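Long-range contacts in putative acyl-CoA dehydrogenase (Burkholderia xenovorans, PDB 5JSC), which is a putative acyl-CoA dehydrogenase that forms a tetramer and binds flavin-adenine dinucleotide: residues L60-L70 against L104-Q112; F261-F272 against L371-E382. All coordinates share one frame; numbering follows the deposited sequence. Where two conformers were deposited one is given.

Interaction 1 of 2, residues L60-L70 against L104-Q112. With SO4 (sulfate ion), chain S.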
loop_
_atom_site.group_PDB
_atom_site.type_symbol
_atom_site.label_atom_id
_atom_site.label_comp_id
_atom_site.label_asym_id
_atom_site.label_seq_id
_atom_site.Cartn_x
_atom_site.Cartn_y
_atom_site.Cartn_z
ATOM N N LEU C 60 23.226 18.095 26.656
ATOM C CA LEU C 60 21.822 17.732 26.818
ATOM C C LEU C 60 21.621 16.787 27.994
ATOM O O LEU C 60 20.659 16.939 28.758
ATOM C CB LEU C 60 21.290 17.112 25.525
ATOM C CG LEU C 60 21.011 18.113 24.404
ATOM C CD1 LEU C 60 20.846 17.380 23.084
ATOM C CD2 LEU C 60 19.764 18.941 24.723
ATOM N N VAL C 61 22.520 15.811 28.165
ATOM C CA VAL C 61 22.402 14.890 29.300
ATOM C C VAL C 61 22.501 15.660 30.612
ATOM O O VAL C 61 21.707 15.445 31.537
ATOM C CB VAL C 61 23.459 13.771 29.215
ATOM C CG1 VAL C 61 23.498 12.968 30.521
ATOM C CG2 VAL C 61 23.166 12.840 28.037
ATOM N N ARG C 62 23.476 16.573 30.709
ATOM C CA ARG C 62 23.612 17.367 31.925
ATOM C C ARG C 62 22.371 18.217 32.180
ATOM O O ARG C 62 21.894 18.299 33.323
ATOM C CB ARG C 62 24.861 18.246 31.843
ATOM C CG ARG C 62 26.158 17.465 31.727
ATOM C CD ARG C 62 27.377 18.373 31.872
ATOM N NE ARG C 62 27.449 19.391 30.825
ATOM C CZ ARG C 62 28.291 19.353 29.797
ATOM N NH1 ARG C 62 29.142 18.345 29.673
ATOM N NH2 ARG C 62 28.286 20.325 28.893
ATOM N N GLU C 63 21.839 18.862 31.136
ATOM C CA GLU C 63 20.695 19.755 31.302
ATOM C C GLU C 63 19.430 18.981 31.639
ATOM O O GLU C 63 18.664 19.379 32.525
ATOM C CB GLU C 63 20.480 20.577 30.032
ATOM C CG GLU C 63 21.579 21.569 29.719
ATOM C CD GLU C 63 21.343 22.283 28.403
ATOM O OE1 GLU C 63 20.423 21.877 27.658
ATOM O OE2 GLU C 63 22.080 23.247 28.112
ATOM N N LEU C 64 19.168 17.900 30.905
ATOM C CA LEU C 64 18.008 17.073 31.211
ATOM C C LEU C 64 18.121 16.497 32.613
ATOM O O LEU C 64 17.125 16.413 33.344
ATOM C CB LEU C 64 17.875 15.953 30.180
ATOM C CG LEU C 64 17.420 16.375 28.779
ATOM C CD1 LEU C 64 17.702 15.261 27.790
ATOM C CD2 LEU C 64 15.944 16.738 28.770
ATOM N N GLY C 65 19.336 16.110 33.009
ATOM C CA GLY C 65 19.533 15.582 34.348
ATOM C C GLY C 65 19.229 16.607 35.419
ATOM O O GLY C 65 18.512 16.322 36.381
ATOM N N ALA C 66 19.758 17.824 35.253
ATOM C CA ALA C 66 19.546 18.866 36.251
ATOM C C ALA C 66 18.077 19.240 36.367
ATOM O O ALA C 66 17.619 19.622 37.452
ATOM C CB ALA C 66 20.383 20.100 35.907
ATOM N N ALA C 67 17.323 19.134 35.271
ATOM C CA ALA C 67 15.906 19.475 35.273
ATOM C C ALA C 67 15.018 18.354 35.798
ATOM O O ALA C 67 13.806 18.563 35.933
ATOM C CB ALA C 67 15.460 19.867 33.864
ATOM N N GLY C 68 15.581 17.183 36.099
ATOM C CA GLY C 68 14.823 16.084 36.652
ATOM C C GLY C 68 14.246 15.113 35.643
ATOM O O GLY C 68 13.582 14.147 36.047
ATOM N N TRP C 69 14.494 15.310 34.349
ATOM C CA TRP C 69 13.796 14.495 33.361
ATOM C C TRP C 69 14.398 13.107 33.184
ATOM O O TRP C 69 13.714 12.224 32.655
ATOM C CB TRP C 69 13.749 15.227 32.016
ATOM C CG TRP C 69 12.971 16.511 32.118
ATOM C CD1 TRP C 69 13.426 17.772 31.856
ATOM C CD2 TRP C 69 11.605 16.660 32.544
ATOM N NE1 TRP C 69 12.429 18.691 32.086
ATOM C CE2 TRP C 69 11.305 18.037 32.511
ATOM C CE3 TRP C 69 10.610 15.762 32.952
ATOM C CZ2 TRP C 69 10.050 18.541 32.864
ATOM C CZ3 TRP C 69 9.361 16.264 33.301
ATOM C CH2 TRP C 69 9.097 17.642 33.260
ATOM N N LEU C 70 15.639 12.883 33.623
ATOM C CA LEU C 70 16.245 11.561 33.498
ATOM C C LEU C 70 15.836 10.609 34.617
ATOM O O LEU C 70 16.145 9.414 34.539
ATOM C CB LEU C 70 17.771 11.687 33.457
ATOM C CG LEU C 70 18.314 12.598 32.347
ATOM C CD1 LEU C 70 19.839 12.621 32.383
ATOM C CD2 LEU C 70 17.814 12.176 30.953
ATOM N N LEU C 104 18.234 15.152 18.666
ATOM C CA LEU C 104 19.378 15.052 19.571
ATOM C C LEU C 104 18.922 14.941 21.021
ATOM O O LEU C 104 19.451 14.129 21.792
ATOM C CB LEU C 104 20.298 16.263 19.402
ATOM C CG LEU C 104 20.899 16.513 18.015
ATOM C CD1 LEU C 104 21.463 17.924 17.919
ATOM C CD2 LEU C 104 21.970 15.497 17.722
ATOM N N ALA C 105 17.958 15.774 21.419
ATOM C CA ALA C 105 17.470 15.739 22.796
ATOM C C ALA C 105 16.757 14.426 23.096
ATOM O O ALA C 105 16.923 13.851 24.182
ATOM C CB ALA C 105 16.542 16.926 23.047
ATOM N N ASP C 106 15.958 13.933 22.150
ATOM C CA ASP C 106 15.329 12.628 22.326
ATOM C C ASP C 106 16.373 11.536 22.522
ATOM O O ASP C 106 16.257 10.704 23.433
ATOM C CB ASP C 106 14.450 12.294 21.124
ATOM C CG ASP C 106 14.023 10.841 21.133
ATOM O OD1 ASP C 106 13.235 10.483 22.029
ATOM O OD2 ASP C 106 14.490 10.053 20.271
ATOM N N PHE C 107 17.399 11.524 21.660
ATOM C CA PHE C 107 18.463 10.527 21.739
ATOM C C PHE C 107 19.139 10.547 23.105
ATOM O O PHE C 107 19.387 9.494 23.706
ATOM C CB PHE C 107 19.475 10.807 20.621
ATOM C CG PHE C 107 20.590 9.810 20.518
ATOM C CD1 PHE C 107 21.773 10.001 21.213
ATOM C CD2 PHE C 107 20.478 8.712 19.676
ATOM C CE1 PHE C 107 22.812 9.095 21.102
ATOM C CE2 PHE C 107 21.523 7.800 19.555
ATOM C CZ PHE C 107 22.688 8.003 20.273
ATOM N N ALA C 108 19.434 11.743 23.616
ATOM C CA ALA C 108 20.120 11.861 24.895
ATOM C C ALA C 108 19.290 11.257 26.020
ATOM O O ALA C 108 19.801 10.489 26.842
ATOM C CB ALA C 108 20.430 13.329 25.178
ATOM N N LEU C 109 18.000 11.597 26.083
ATOM C CA LEU C 109 17.174 11.035 27.148
ATOM C C LEU C 109 16.997 9.535 26.962
ATOM O O LEU C 109 17.090 8.763 27.927
ATOM C CB LEU C 109 15.820 11.735 27.200
ATOM C CG LEU C 109 14.936 11.266 28.370
ATOM C CD1 LEU C 109 14.270 12.435 29.120
ATOM C CD2 LEU C 109 13.869 10.298 27.890
ATOM N N ALA C 110 16.753 9.107 25.723
ATOM C CA ALA C 110 16.519 7.694 25.440
ATOM C C ALA C 110 17.665 6.829 25.942
ATOM O O ALA C 110 17.441 5.769 26.541
ATOM C CB ALA C 110 16.331 7.496 23.937
ATOM N N MET C 111 18.903 7.249 25.681
ATOM C CA MET C 111 20.031 6.394 26.022
ATOM C C MET C 111 20.307 6.350 27.515
ATOM O O MET C 111 20.873 5.363 27.991
ATOM C CB MET C 111 21.287 6.837 25.276
ATOM C CG MET C 111 21.212 6.552 23.784
ATOM S SD MET C 111 20.707 4.860 23.400
ATOM C CE MET C 111 21.868 3.905 24.394
ATOM N N GLN C 112 19.911 7.378 28.267
ATOM C CA GLN C 112 19.993 7.267 29.716
ATOM C C GLN C 112 19.046 6.197 30.238
ATOM O O GLN C 112 19.324 5.583 31.270
ATOM C CB GLN C 112 19.692 8.615 30.367
ATOM C CG GLN C 112 20.715 9.695 30.037
ATOM C CD GLN C 112 22.117 9.302 30.452
ATOM O OE1 GLN C 112 22.920 8.874 29.622
ATOM N NE2 GLN C 112 22.425 9.445 31.747
HETATM S S SO4 S . 17.821 18.249 15.868
HETATM O O1 SO4 S . 17.571 19.682 16.010
HETATM O O2 SO4 S . 18.190 17.702 17.167
HETATM O O3 SO4 S . 18.904 18.035 14.911
HETATM O O4 SO4 S . 16.609 17.580 15.400
#

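Interaction 2 of 2, residues F261-F272 against L371-E382. With FAD (flavin-adenine dinucleotide), chain M.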
loop_
_atom_site.group_PDB
_atom_site.type_symbol
_atom_site.label_atom_id
_atom_site.label_comp_id
_atom_site.label_asym_id
_atom_site.label_seq_id
_atom_site.Cartn_x
_atom_site.Cartn_y
_atom_site.Cartn_z
ATOM N N PHE C 261 11.981 -0.409 26.461
ATOM C CA PHE C 261 12.223 0.807 25.706
ATOM C C PHE C 261 11.776 0.743 24.250
ATOM O O PHE C 261 11.729 1.791 23.605
ATOM C CB PHE C 261 13.695 1.198 25.847
ATOM C CG PHE C 261 14.022 1.656 27.244
ATOM C CD1 PHE C 261 13.657 2.924 27.661
ATOM C CD2 PHE C 261 14.599 0.796 28.161
ATOM C CE1 PHE C 261 13.903 3.347 28.948
ATOM C CE2 PHE C 261 14.856 1.216 29.460
ATOM C CZ PHE C 261 14.502 2.491 29.854
ATOM N N ARG C 262 11.368 -0.422 23.729
ATOM C CA ARG C 262 10.808 -0.429 22.377
ATOM C C ARG C 262 9.576 0.466 22.281
ATOM O O ARG C 262 9.388 1.158 21.276
ATOM C CB ARG C 262 10.477 -1.853 21.918
ATOM C CG ARG C 262 11.665 -2.577 21.268
ATOM C CD ARG C 262 11.365 -4.050 21.047
ATOM N NE ARG C 262 12.532 -4.748 20.524
ATOM C CZ ARG C 262 12.642 -6.070 20.451
ATOM N NH1 ARG C 262 11.654 -6.842 20.894
ATOM N NH2 ARG C 262 13.740 -6.619 19.945
ATOM N N THR C 263 8.726 0.486 23.315
ATOM C CA THR C 263 7.576 1.386 23.253
ATOM C C THR C 263 8.021 2.847 23.229
ATOM O O THR C 263 7.371 3.690 22.592
ATOM C CB THR C 263 6.633 1.126 24.432
ATOM O OG1 THR C 263 6.385 -0.282 24.530
ATOM C CG2 THR C 263 5.296 1.840 24.234
ATOM N N SER C 264 9.143 3.158 23.883
ATOM C CA SER C 264 9.667 4.517 23.838
ATOM C C SER C 264 10.210 4.879 22.457
ATOM O O SER C 264 10.165 6.054 22.085
ATOM C CB SER C 264 10.741 4.707 24.926
ATOM O OG SER C 264 12.035 4.308 24.492
ATOM N N VAL C 265 10.722 3.902 21.687
ATOM C CA VAL C 265 11.099 4.179 20.298
ATOM C C VAL C 265 9.864 4.500 19.482
ATOM O O VAL C 265 9.883 5.381 18.612
ATOM C CB VAL C 265 11.858 2.990 19.673
ATOM C CG1 VAL C 265 12.161 3.247 18.178
ATOM C CG2 VAL C 265 13.141 2.730 20.423
ATOM N N ALA C 266 8.777 3.767 19.730
ATOM C CA ALA C 266 7.505 4.097 19.101
ATOM C C ALA C 266 7.080 5.514 19.447
ATOM O O ALA C 266 6.599 6.253 18.581
ATOM C CB ALA C 266 6.439 3.091 19.524
ATOM N N ALA C 267 7.268 5.915 20.708
ATOM C CA ALA C 267 6.895 7.265 21.120
ATOM C C ALA C 267 7.751 8.319 20.422
ATOM O O ALA C 267 7.238 9.366 20.003
ATOM C CB ALA C 267 7.003 7.389 22.640
ATOM N N ALA C 268 9.056 8.069 20.286
ATOM C CA ALA C 268 9.899 9.019 19.559
ATOM C C ALA C 268 9.457 9.135 18.107
ATOM O O ALA C 268 9.370 10.245 17.565
ATOM C CB ALA C 268 11.372 8.612 19.637
ATOM N N SER C 269 9.163 8.000 17.466
ATOM C CA SER C 269 8.656 8.013 16.094
ATOM C C SER C 269 7.416 8.885 15.988
ATOM O O SER C 269 7.279 9.700 15.063
ATOM C CB SER C 269 8.312 6.588 15.649
ATOM O OG SER C 269 9.435 5.733 15.686
ATOM N N LEU C 270 6.502 8.712 16.936
ATOM C CA LEU C 270 5.274 9.492 16.979
ATOM C C LEU C 270 5.568 10.981 17.112
ATOM O O LEU C 270 4.923 11.804 16.453
ATOM C CB LEU C 270 4.425 8.990 18.150
ATOM C CG LEU C 270 3.211 9.803 18.580
ATOM C CD1 LEU C 270 2.199 9.877 17.445
ATOM C CD2 LEU C 270 2.583 9.156 19.824
ATOM N N GLY C 271 6.523 11.346 17.973
ATOM C CA GLY C 271 6.890 12.752 18.107
ATOM C C GLY C 271 7.433 13.345 16.818
ATOM O O GLY C 271 7.060 14.453 16.421
ATOM N N PHE C 272 8.337 12.618 16.149
ATOM C CA PHE C 272 8.807 13.061 14.839
ATOM C C PHE C 272 7.636 13.233 13.872
ATOM O O PHE C 272 7.570 14.226 13.132
ATOM C CB PHE C 272 9.823 12.065 14.275
ATOM C CG PHE C 272 11.140 12.031 15.019
ATOM C CD1 PHE C 272 11.807 13.209 15.362
ATOM C CD2 PHE C 272 11.721 10.811 15.364
ATOM C CE1 PHE C 272 13.017 13.170 16.036
ATOM C CE2 PHE C 272 12.937 10.768 16.039
ATOM C CZ PHE C 272 13.583 11.948 16.383
ATOM N N LEU C 371 13.705 15.651 9.337
ATOM C CA LEU C 371 12.895 14.523 9.785
ATOM C C LEU C 371 13.025 13.336 8.838
ATOM O O LEU C 371 13.023 12.182 9.281
ATOM C CB LEU C 371 11.437 14.950 9.922
ATOM C CG LEU C 371 11.178 15.906 11.092
ATOM C CD1 LEU C 371 9.843 16.622 10.917
ATOM C CD2 LEU C 371 11.203 15.152 12.422
ATOM N N TYR C 372 13.135 13.605 7.533
ATOM C CA TYR C 372 13.325 12.539 6.555
ATOM C C TYR C 372 14.599 11.753 6.837
ATOM O O TYR C 372 14.638 10.525 6.661
ATOM C CB TYR C 372 13.348 13.151 5.152
ATOM C CG TYR C 372 13.610 12.166 4.032
ATOM C CD1 TYR C 372 12.595 11.338 3.547
ATOM C CD2 TYR C 372 14.872 12.082 3.439
ATOM C CE1 TYR C 372 12.835 10.437 2.488
ATOM C CE2 TYR C 372 15.115 11.206 2.385
ATOM C CZ TYR C 372 14.100 10.379 1.922
ATOM O OH TYR C 372 14.345 9.503 0.888
ATOM N N ARG C 373 15.656 12.438 7.277
ATOM C CA ARG C 373 16.872 11.731 7.677
ATOM C C ARG C 373 16.727 11.081 9.047
ATOM O O ARG C 373 17.177 9.949 9.247
ATOM C CB ARG C 373 18.067 12.682 7.654
ATOM C CG ARG C 373 18.397 13.127 6.225
ATOM C CD ARG C 373 19.699 13.895 6.134
ATOM N NE ARG C 373 19.507 15.273 6.533
ATOM C CZ ARG C 373 19.910 15.783 7.686
ATOM N NH1 ARG C 373 20.568 15.031 8.564
ATOM N NH2 ARG C 373 19.669 17.059 7.954
ATOM N N GLU C 374 16.087 11.774 9.990
ATOM C CA GLU C 374 16.045 11.300 11.369
ATOM C C GLU C 374 15.254 10.002 11.505
ATOM O O GLU C 374 15.617 9.127 12.301
ATOM C CB GLU C 374 15.430 12.383 12.253
ATOM C CG GLU C 374 15.546 12.094 13.728
ATOM C CD GLU C 374 16.929 12.418 14.255
ATOM O OE1 GLU C 374 17.351 13.591 14.138
ATOM O OE2 GLU C 374 17.601 11.502 14.765
ATOM N N ILE C 375 14.152 9.862 10.764
ATOM C CA ILE C 375 13.252 8.748 11.053
ATOM C C ILE C 375 13.814 7.413 10.582
ATOM O O ILE C 375 13.449 6.369 11.137
ATOM C CB ILE C 375 11.863 9.009 10.434
ATOM C CG1 ILE C 375 10.824 7.999 10.950
ATOM C CG2 ILE C 375 11.923 9.013 8.898
ATOM C CD1 ILE C 375 10.622 8.039 12.467
ATOM N N ARG C 376 14.711 7.412 9.590
ATOM C CA ARG C 376 14.988 6.166 8.880
ATOM C C ARG C 376 15.574 5.106 9.806
ATOM O O ARG C 376 15.206 3.925 9.713
ATOM C CB ARG C 376 15.919 6.428 7.691
ATOM C CG ARG C 376 16.061 5.233 6.744
ATOM C CD ARG C 376 14.697 4.774 6.256
ATOM N NE ARG C 376 14.683 3.533 5.479
ATOM C CZ ARG C 376 14.648 2.320 6.033
ATOM N NH1 ARG C 376 14.709 2.198 7.358
ATOM N NH2 ARG C 376 14.580 1.223 5.278
ATOM N N ALA C 377 16.446 5.510 10.741
ATOM C CA ALA C 377 17.072 4.534 11.627
ATOM C C ALA C 377 16.101 3.924 12.628
ATOM O O ALA C 377 16.372 2.830 13.131
ATOM C CB ALA C 377 18.236 5.166 12.397
ATOM N N LEU C 378 14.983 4.591 12.936
ATOM C CA LEU C 378 14.099 4.059 13.972
ATOM C C LEU C 378 13.360 2.814 13.507
ATOM O O LEU C 378 12.801 2.096 14.341
ATOM C CB LEU C 378 13.098 5.121 14.440
ATOM C CG LEU C 378 13.654 6.130 15.463
ATOM C CD1 LEU C 378 14.699 7.073 14.865
ATOM C CD2 LEU C 378 12.544 6.929 16.131
ATOM N N ARG C 379 13.354 2.539 12.200
ATOM C CA ARG C 379 12.818 1.294 11.676
ATOM C C ARG C 379 13.833 0.164 11.747
ATOM O O ARG C 379 13.512 -0.967 11.367
ATOM C CB ARG C 379 12.350 1.515 10.229
ATOM C CG ARG C 379 11.185 2.522 10.135
ATOM C CD ARG C 379 11.009 3.045 8.719
ATOM N NE ARG C 379 10.888 1.936 7.770
ATOM C CZ ARG C 379 11.156 2.035 6.469
ATOM N NH1 ARG C 379 11.553 3.198 5.965
ATOM N NH2 ARG C 379 11.023 0.970 5.677
ATOM N N ILE C 380 15.032 0.445 12.260
ATOM C CA ILE C 380 16.138 -0.505 12.279
ATOM C C ILE C 380 16.607 -0.790 13.701
ATOM O O ILE C 380 16.728 -1.956 14.105
ATOM C CB ILE C 380 17.313 -0.014 11.400
ATOM C CG1 ILE C 380 16.861 0.067 9.936
ATOM C CG2 ILE C 380 18.526 -0.935 11.542
ATOM C CD1 ILE C 380 17.744 0.924 9.055
ATOM N N TYR C 381 16.832 0.262 14.497
ATOM C CA TYR C 381 17.380 0.001 15.815
ATOM C C TYR C 381 16.278 -0.404 16.802
ATOM O O TYR C 381 15.081 -0.250 16.543
ATOM C CB TYR C 381 18.212 1.196 16.309
ATOM C CG TYR C 381 17.574 2.541 16.661
ATOM C CD1 TYR C 381 16.518 2.640 17.563
ATOM C CD2 TYR C 381 18.126 3.733 16.177
ATOM C CE1 TYR C 381 15.990 3.881 17.920
ATOM C CE2 TYR C 381 17.608 4.977 16.543
ATOM C CZ TYR C 381 16.542 5.040 17.419
ATOM O OH TYR C 381 16.022 6.258 17.812
ATOM N N GLU C 382 16.722 -0.957 17.940
ATOM C CA GLU C 382 15.885 -1.655 18.929
ATOM C C GLU C 382 15.036 -2.747 18.271
ATOM O O GLU C 382 13.941 -3.077 18.732
ATOM C CB GLU C 382 15.027 -0.675 19.759
ATOM C CG GLU C 382 15.859 0.233 20.723
ATOM C CD GLU C 382 15.132 0.634 22.011
ATOM O OE1 GLU C 382 14.319 -0.164 22.528
ATOM O OE2 GLU C 382 15.380 1.762 22.515
HETATM P PA FAD M . 20.959 -7.514 10.210
HETATM O O1A FAD M . 20.836 -8.279 11.474
HETATM O O2A FAD M . 22.005 -7.994 9.201
HETATM O O5B FAD M . 19.526 -7.469 9.526
HETATM C C5B FAD M . 19.382 -6.877 8.220
HETATM C C4B FAD M . 17.902 -6.839 7.943
HETATM O O4B FAD M . 17.408 -8.188 7.862
HETATM C C3B FAD M . 17.048 -6.226 9.044
HETATM O O3B FAD M . 17.068 -4.796 9.040
HETATM C C2B FAD M . 15.671 -6.820 8.741
HETATM O O2B FAD M . 15.021 -6.057 7.724
HETATM C C1B FAD M . 16.033 -8.210 8.188
HETATM N N9A FAD M . 15.809 -9.326 9.099
HETATM C C8A FAD M . 16.365 -9.511 10.339
HETATM N N7A FAD M . 16.054 -10.654 10.899
HETATM C C5A FAD M . 15.231 -11.267 9.963
HETATM C C6A FAD M . 14.579 -12.513 9.946
HETATM N N6A FAD M . 14.635 -13.395 10.950
HETATM N N1A FAD M . 13.843 -12.826 8.856
HETATM C C2A FAD M . 13.763 -11.934 7.858
HETATM N N3A FAD M . 14.336 -10.729 7.763
HETATM C C4A FAD M . 15.066 -10.456 8.853
HETATM N N1 FAD M . 22.826 -1.589 18.754
HETATM C C2 FAD M . 23.232 -1.678 20.059
HETATM O O2 FAD M . 23.596 -2.754 20.564
HETATM N N3 FAD M . 23.255 -0.551 20.838
HETATM C C4 FAD M . 22.895 0.719 20.432
HETATM O O4 FAD M . 23.038 1.677 21.186
HETATM C C4X FAD M . 22.441 0.804 19.075
HETATM N N5 FAD M . 22.146 1.981 18.598
HETATM C C5X FAD M . 21.905 2.091 17.237
HETATM C C6 FAD M . 21.744 3.362 16.688
HETATM C C7 FAD M . 21.604 3.538 15.316
HETATM C C7M FAD M . 21.480 4.934 14.760
HETATM C C8 FAD M . 21.600 2.411 14.471
HETATM C C8M FAD M . 21.455 2.559 12.976
HETATM C C9 FAD M . 21.740 1.141 15.020
HETATM C C9A FAD M . 21.900 0.972 16.392
HETATM N N10 FAD M . 22.146 -0.294 16.966
HETATM C C10 FAD M . 22.451 -0.407 18.301
HETATM C "C1'" FAD M . 22.227 -1.471 16.091
HETATM C "C2'" FAD M . 20.862 -2.006 15.669
HETATM O "O2'" FAD M . 20.189 -2.611 16.772
HETATM C "C3'" FAD M . 21.050 -3.040 14.559
HETATM O "O3'" FAD M . 21.501 -2.310 13.427
HETATM C "C4'" FAD M . 19.779 -3.810 14.206
HETATM O "O4'" FAD M . 19.473 -4.718 15.266
HETATM C "C5'" FAD M . 19.919 -4.561 12.898
HETATM O "O5'" FAD M . 21.069 -5.425 13.004
HETATM P P FAD M . 22.104 -5.398 11.752
HETATM O O1P FAD M . 22.496 -4.002 11.411
HETATM O O2P FAD M . 23.240 -6.328 12.050
HETATM O O3P FAD M . 21.260 -5.986 10.534
#

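Interaction 1 of 2, residues L60-L70 against L104-Q112
Leu-60, Val-61 and Leu-64 on one helix meet Ala-105, Ala-108 and Leu-109 on another, and the contact is almost wholly apolar. The axes of helix segments 60-66 and 104-112 pass 9.3 Å apart and cross at -69°. The methyl of Ala-108 sits where they meet. Ala-108 CB lies 3.9 Å from Leu-60 CB, and Val-61 CG2 and Leu-64 CD1 also pack on it. The small side chains of Ala-105 and Ala-108 let the larger residues of the first helix come close to the backbone of the second. Leu-60 CD1 lies 3.7 Å from Ala-105 N, beside the backbone. Val-61 CG2 is anti to the carbonyl carbon, with CG1 anti to the backbone N (chi1 170°). The two branches therefore divide the work: CG2 meets Ala-108, while Val-61 CG1 lies 3.9 Å from Gln-112 NE2. Farther along, Leu-109 CD1 reaches Trp-69 O and CB, and Leu-70 CD2 is 4.0 Å from Leu-109 CG. Leu-70 CD1 and CD2 both touch Gln-112 CG.

Backbone bonds set up this second patch. Past the helix end, Gly-68 has a positive phi and closes a Schellman motif. Trp-69 N bonds back to Leu-64 O at 3.0 Å. The turn brings Trp-69 and Leu-70 onto the second helix.

The polar contacts lead elsewhere. At one end, Leu-104 N donates to O2 of a sulfate at 3.0 Å, with an N-H...O angle of 168°; the ion is probably from the crystallisation liquor. At the other, the bent Gln-112 turns its amide away.

Burial of aliphatic groups thus holds these two helices of the N-terminal domain together, without hydrogen bonds between the segments. The buried Gln-112 amide is satisfied by the backbone of Val-135, Ala-140 and Ala-142.

Interaction 2 of 2, residues F261-F272 against L371-E382
The Phe-272 ring has Glu-374 over one face and Leu-378 at its edge. Glu-374 CG makes a CH-pi contact 3.7 Å from the centroid of the Phe-272 ring, and the carboxylate plane is turned only 13° from the ring. The Glu-374 chain bends at chi2 (79°), and its OE2 is hydrogen-bonded to His-226. Leu-378 CD2 lies in the ring plane, 3.9 Å from Phe-272 CE2. Leu-371 CD2 and Ile-375 CD1 approach the ring obliquely. The Tyr-381 ring has Leu-378 CA over one face and Val-265 CG2 in plane at its edge. Tyr-381 CD2 comes 3.6 Å from C7 of the flavin.

Arg-262 supplies the polar link. Its extended chain carries Arg-262 NE to Glu-382 O, 2.8 Å away with an N-H...O angle of 144°. The acceptor lies somewhat out of the guanidinium plane. The Glu-382 carboxylate turns back over the helix, and Glu-382 OE2 lies 3.2 Å from Val-265 CG2.

Ser-269 OG donates to Val-265 O at 3.0 Å. That carbonyl also takes Ser-269 N, from the opposite face of its plane. Ser-269 OG lies 3.4 Å from Leu-378 CD2.

Helix segments 261-272 and 371-376 run nearly antiparallel, as neighbours in the helical bundle of the C-terminal domain. Apolar packing dominates at the Phe-272 end; a charged donor meets a backbone carbonyl at the other. Val-265 packs against Tyr-381, which touches the flavin, so helix 250-286 backs this part of the pocket. Ile-380, next in sequence, also lines it.

Interaction 1 closes before interaction 2 opens along the chain, and their centres lie about 17 Å apart. Interaction 1 joins helices 53-66 and 103-122 of the N-terminal domain. Interaction 2 joins helices 250-286 and 367-376 of the C-terminal domain. The two meet where Asp-106 OD2 lies 3.5 Å from Ala-268 CB. Helix 88-101 touches both contacts, and its Arg-95 forms a salt bridge with Asp-106 and a hydrogen bond with Ser-264. His-226 is a second shared neighbour, stacked with Phe-107 and bonded to Glu-374. The N-terminal and C-terminal helical regions are thus packed together, with interaction 2 lying closer to the centre of the chain.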